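Local structure of gamma-glutamylcyclotransferase (Homo sapiens, 3CRY) at residues 25-29 / 145-150; 45-51 / 73-79. The protein catalyses the release of 5-oxoproline from gamma-glutamyl dipeptides, may play a significant role in glutathione homeostasis, and can trigger cytochrome c release from mitochondria. The protein carries 1 engineered substitution. All coordinates share one frame; numbering follows the deposited sequence.

Overall arrangement
Both contacts involve strand 77-87: interaction 2 holds its first residues, whereas V82 and W84, further along, touch side chains of interaction 1. In sequence interaction 2 is nested inside the loop closed by interaction 1; in space their centres lie about 20 Å apart and their nearest atoms about 7 Å, without touching. Each lies near residues of the inferred substrate site. The side chain of L26 is about 5 Å from G23 and about 9 Å from the side chain of Y139; the side chain of L51 is about 4 Å from that of Y22 and about 7 Å from that of Y139. Interaction 2 also reaches the second subunit, which does not touch interaction 1.

Interaction 1: residues 25-29 / 145-150; sequences NLLTE and MGAKEN
The start of helix 28-34 meets the last turn of helix 137-149 in a helix-end contact, where E149 and N150 bind the backbone of L26 and T28 just after the inferred substrate-binding residues 19-24. The two backbones come close at G146, whose CA is 3.6 Å from the CA of L27; a CB on G146 would run into the L26-L27 peptide. E149 OE1 accepts twice from T28. T28 N donates to the syn lone pair of E149 OE1 at 2.9 Å in a nearly straight bond (167°), while T28 OG1, 2.8 Å from E149 OE1, approaches from above the carboxylate plane. E149 gets there with CG anti to the backbone N (chi1 170°) and an extended chain that crosses T28 at about a right angle. Because it receives a first-turn N-H, the negative carboxylate is probably stabilised by the positive end of the helix dipole. Next to E149, N150 turns its amide so that L26 O lies in the amide plane, 2.7 Å from N150 ND2. L27 adds the apolar part: its CD1 rests 3.9 Å from M145 CB and 3.6 Å from G146 N. Side chains of L27 and M145 also touch I179 of helix 174-181, while T28 and N150 touch W84. The other carboxylate oxygen, E149 OE2, accepts a hydrogen bond from a water that in turn accepts one from E29 N at 2.9 Å.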
# COMPACT_ATOMS: atom_id res chain seq x y z
N ASN A 25 9.37 15.31 1.64
CA ASN A 25 10.06 15.23 0.33
C ASN A 25 9.49 16.17 -0.77
O ASN A 25 9.98 16.18 -1.89
CB ASN A 25 10.18 13.78 -0.17
CG ASN A 25 11.28 12.98 0.57
OD1 ASN A 25 12.23 13.55 1.14
ND2 ASN A 25 11.14 11.66 0.56
N LEU A 26 8.47 16.96 -0.43
CA LEU A 26 8.06 18.08 -1.28
C LEU A 26 9.17 19.14 -1.41
O LEU A 26 9.21 19.87 -2.42
CB LEU A 26 6.81 18.77 -0.72
CG LEU A 26 5.50 18.01 -0.81
CD1 LEU A 26 4.42 18.78 -0.04
CD2 LEU A 26 5.09 17.76 -2.29
N LEU A 27 10.04 19.23 -0.40
CA LEU A 27 11.09 20.26 -0.38
C LEU A 27 12.40 19.75 -1.00
O LEU A 27 12.94 18.74 -0.58
CB LEU A 27 11.36 20.75 1.06
CG LEU A 27 12.32 21.95 1.13
CD1 LEU A 27 11.70 23.21 0.51
CD2 LEU A 27 12.72 22.18 2.59
N THR A 28 12.89 20.48 -1.99
CA THR A 28 14.07 20.02 -2.76
C THR A 28 15.29 19.80 -1.85
O THR A 28 15.97 18.76 -1.96
CB THR A 28 14.38 21.00 -3.89
OG1 THR A 28 13.20 21.15 -4.68
CG2 THR A 28 15.50 20.50 -4.79
N GLU A 29 15.58 20.74 -0.95
CA GLU A 29 16.72 20.57 -0.06
C GLU A 29 16.58 19.38 0.90
O GLU A 29 17.58 18.76 1.27
CB GLU A 29 17.07 21.85 0.71
CG GLU A 29 18.53 21.83 1.20
CD GLU A 29 18.93 23.04 2.03
OE1 GLU A 29 18.13 24.00 2.12
OE2 GLU A 29 20.04 23.03 2.61
N MET A 145 6.90 24.81 2.89
CA MET A 145 8.01 25.36 2.08
C MET A 145 8.15 24.63 0.75
O MET A 145 8.30 25.26 -0.30
CB MET A 145 9.32 25.27 2.84
CG MET A 145 9.46 26.32 3.94
SD MET A 145 10.96 26.07 4.93
CE MET A 145 12.25 26.27 3.70
N GLY A 146 8.09 23.30 0.82
CA GLY A 146 8.22 22.47 -0.38
C GLY A 146 7.05 22.70 -1.33
O GLY A 146 7.24 22.75 -2.56
N ALA A 147 5.85 22.82 -0.78
CA ALA A 147 4.65 23.02 -1.60
C ALA A 147 4.76 24.34 -2.37
O ALA A 147 4.41 24.44 -3.55
CB ALA A 147 3.39 22.99 -0.72
N LYS A 148 5.27 25.37 -1.70
CA LYS A 148 5.40 26.69 -2.33
C LYS A 148 6.52 26.68 -3.38
O LYS A 148 6.32 27.12 -4.52
CB LYS A 148 5.69 27.73 -1.25
CG LYS A 148 5.84 29.13 -1.79
CD LYS A 148 5.92 30.10 -0.62
CE LYS A 148 5.68 31.51 -1.10
NZ LYS A 148 6.98 32.13 -1.38
N GLU A 149 7.68 26.15 -3.00
CA GLU A 149 8.86 26.11 -3.87
C GLU A 149 8.60 25.40 -5.19
O GLU A 149 9.07 25.82 -6.25
CB GLU A 149 9.99 25.40 -3.12
CG GLU A 149 11.23 25.06 -3.94
CD GLU A 149 12.21 24.22 -3.15
OE1 GLU A 149 11.94 23.01 -2.98
OE2 GLU A 149 13.23 24.77 -2.66
N ASN A 150 7.88 24.28 -5.11
CA ASN A 150 7.67 23.43 -6.27
C ASN A 150 6.34 23.64 -7.00
O ASN A 150 5.98 22.85 -7.87
CB ASN A 150 7.99 21.96 -5.91
CG ASN A 150 9.49 21.70 -5.83
OD1 ASN A 150 10.26 22.13 -6.70
ND2 ASN A 150 9.91 21.01 -4.78
O HOH W 1 12.73 22.14 -7.23
O HOH W 2 14.88 23.50 -1.13

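Interaction 2: residues 45-51 / 73-79; sequences RLQDFKL and QSPGDEV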
# COMPACT_ATOMS: atom_id res chain seq x y z
N ARG A 45 -1.56 15.40 -9.23
CA ARG A 45 -2.67 15.18 -8.31
C ARG A 45 -3.01 13.70 -8.20
O ARG A 45 -3.18 13.01 -9.22
CB ARG A 45 -3.91 15.97 -8.79
CG ARG A 45 -5.20 15.63 -8.03
CD ARG A 45 -6.35 16.63 -8.20
NE ARG A 45 -6.66 16.99 -9.58
CZ ARG A 45 -7.50 17.97 -9.92
NH1 ARG A 45 -8.12 18.69 -8.98
NH2 ARG A 45 -7.74 18.24 -11.20
N LEU A 46 -3.09 13.21 -6.96
CA LEU A 46 -3.58 11.87 -6.70
C LEU A 46 -5.07 11.95 -6.34
O LEU A 46 -5.45 12.50 -5.30
CB LEU A 46 -2.73 11.16 -5.63
CG LEU A 46 -3.16 9.74 -5.22
CD1 LEU A 46 -3.09 8.75 -6.37
CD2 LEU A 46 -2.31 9.27 -4.03
N GLN A 47 -5.90 11.40 -7.22
CA GLN A 47 -7.35 11.43 -7.03
C GLN A 47 -7.80 10.36 -6.01
O GLN A 47 -7.25 9.25 -5.97
CB GLN A 47 -8.03 11.23 -8.40
CG GLN A 47 -9.41 11.86 -8.57
CD GLN A 47 -9.43 13.35 -8.26
OE1 GLN A 47 -9.99 13.75 -7.25
NE2 GLN A 47 -8.80 14.16 -9.10
N ASP A 48 -8.78 10.70 -5.18
CA ASP A 48 -9.45 9.76 -4.28
C ASP A 48 -8.53 9.21 -3.17
O ASP A 48 -8.68 8.06 -2.74
CB ASP A 48 -10.15 8.63 -5.06
CG ASP A 48 -11.15 9.15 -6.10
OD1 ASP A 48 -11.98 10.02 -5.75
OD2 ASP A 48 -11.08 8.73 -7.28
N PHE A 49 -7.62 10.06 -2.70
CA PHE A 49 -6.85 9.81 -1.48
C PHE A 49 -6.92 11.06 -0.61
O PHE A 49 -7.16 12.17 -1.13
CB PHE A 49 -5.37 9.56 -1.80
CG PHE A 49 -5.06 8.15 -2.28
CD1 PHE A 49 -5.40 7.74 -3.57
CD2 PHE A 49 -4.36 7.25 -1.44
CE1 PHE A 49 -5.07 6.46 -4.02
CE2 PHE A 49 -4.05 5.97 -1.89
CZ PHE A 49 -4.39 5.59 -3.17
N LYS A 50 -6.70 10.87 0.70
CA LYS A 50 -6.72 11.97 1.68
C LYS A 50 -5.43 11.96 2.48
O LYS A 50 -4.91 10.88 2.83
CB LYS A 50 -7.93 11.80 2.62
CG LYS A 50 -8.06 12.87 3.69
CD LYS A 50 -9.29 12.61 4.58
CE LYS A 50 -9.50 13.72 5.61
NZ LYS A 50 -10.22 14.87 5.00
N LEU A 51 -4.91 13.15 2.77
CA LEU A 51 -3.68 13.30 3.56
C LEU A 51 -3.98 13.19 5.06
O LEU A 51 -4.98 13.73 5.55
CB LEU A 51 -3.06 14.69 3.25
CG LEU A 51 -1.73 15.06 3.91
CD1 LEU A 51 -0.58 14.26 3.31
CD2 LEU A 51 -1.47 16.55 3.75
N GLN A 73 -7.06 5.75 0.99
CA GLN A 73 -8.12 5.88 -0.03
C GLN A 73 -9.40 6.49 0.53
O GLN A 73 -9.91 6.07 1.58
CB GLN A 73 -8.34 4.51 -0.70
CG GLN A 73 -7.17 4.14 -1.59
CD GLN A 73 -7.13 2.69 -1.93
OE1 GLN A 73 -7.10 1.83 -1.03
NE2 GLN A 73 -7.13 2.38 -3.23
N SER A 74 -9.91 7.50 -0.19
CA SER A 74 -11.07 8.27 0.25
C SER A 74 -11.75 8.89 -0.98
O SER A 74 -11.26 9.90 -1.52
CB SER A 74 -10.61 9.37 1.23
OG SER A 74 -11.71 10.03 1.85
N PRO A 75 -12.84 8.27 -1.47
CA PRO A 75 -13.47 8.77 -2.70
C PRO A 75 -13.83 10.25 -2.61
O PRO A 75 -14.44 10.66 -1.62
CB PRO A 75 -14.76 7.94 -2.80
CG PRO A 75 -14.42 6.65 -2.11
CD PRO A 75 -13.50 7.05 -0.96
N GLY A 76 -13.47 11.03 -3.62
CA GLY A 76 -13.83 12.45 -3.65
C GLY A 76 -12.80 13.42 -3.11
O GLY A 76 -12.89 14.63 -3.37
N ASP A 77 -11.84 12.89 -2.34
CA ASP A 77 -10.72 13.68 -1.81
C ASP A 77 -9.55 13.68 -2.80
O ASP A 77 -9.56 12.95 -3.77
CB ASP A 77 -10.27 13.13 -0.46
CG ASP A 77 -11.19 13.54 0.68
OD1 ASP A 77 -11.39 14.77 0.87
OD2 ASP A 77 -11.72 12.66 1.39
N GLU A 78 -8.54 14.52 -2.56
CA GLU A 78 -7.37 14.47 -3.42
C GLU A 78 -6.13 14.89 -2.64
O GLU A 78 -6.25 15.57 -1.61
CB GLU A 78 -7.54 15.32 -4.68
CG GLU A 78 -7.70 16.80 -4.39
CD GLU A 78 -8.26 17.58 -5.57
OE1 GLU A 78 -9.19 17.08 -6.27
OE2 GLU A 78 -7.77 18.70 -5.79
N VAL A 79 -4.98 14.47 -3.14
CA VAL A 79 -3.68 14.84 -2.57
C VAL A 79 -2.80 15.34 -3.72
O VAL A 79 -2.64 14.64 -4.73
CB VAL A 79 -3.01 13.61 -1.88
CG1 VAL A 79 -1.55 13.92 -1.51
CG2 VAL A 79 -3.78 13.21 -0.64
O HOH W 3 -12.92 13.38 3.62
O HOH W 4 -6.15 15.46 1.31
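The F49 ring lies between Q73 CG on one face, 3.8 Å from the ring centroid in a CH-pi contact, and L46 CD2 on the opposite face, with Q47 O at the edge. Beyond the ring, Q73 NE2 donates to Y105 O of the second subunit. The R45 guanidinium presents its edge to E78: R45 NH1 donates to E78 OE2 at 3.2 Å (163°) and weakly to OE1, with the two planes 76° apart. E78 OE2 is gripped a second time by W80 NE1. An alanine in place of R45 would probably leave the E78 carboxylate without its opposite charge and freer to turn about that remaining bond. D48, with CG anti to its carbonyl carbon (chi1 -56°), lends the anti lone pair of OD1 to G76 N at 2.8 Å, gripping the type II turn S74-D77; D48 O receives S74 N at 2.9 Å. Beside them the backbones pair antiparallel, L46 with V79 hydrogen-bonded (L46 N to V79 O 2.7 Å), Q47 with E78 and F49 with Q73 not. Both segments turn a corner, at 47-48 and 75-76, and pass between the five-stranded sheet and the three-stranded one, consistent with the barrel-like core of the gamma-glutamylcyclotransferase fold.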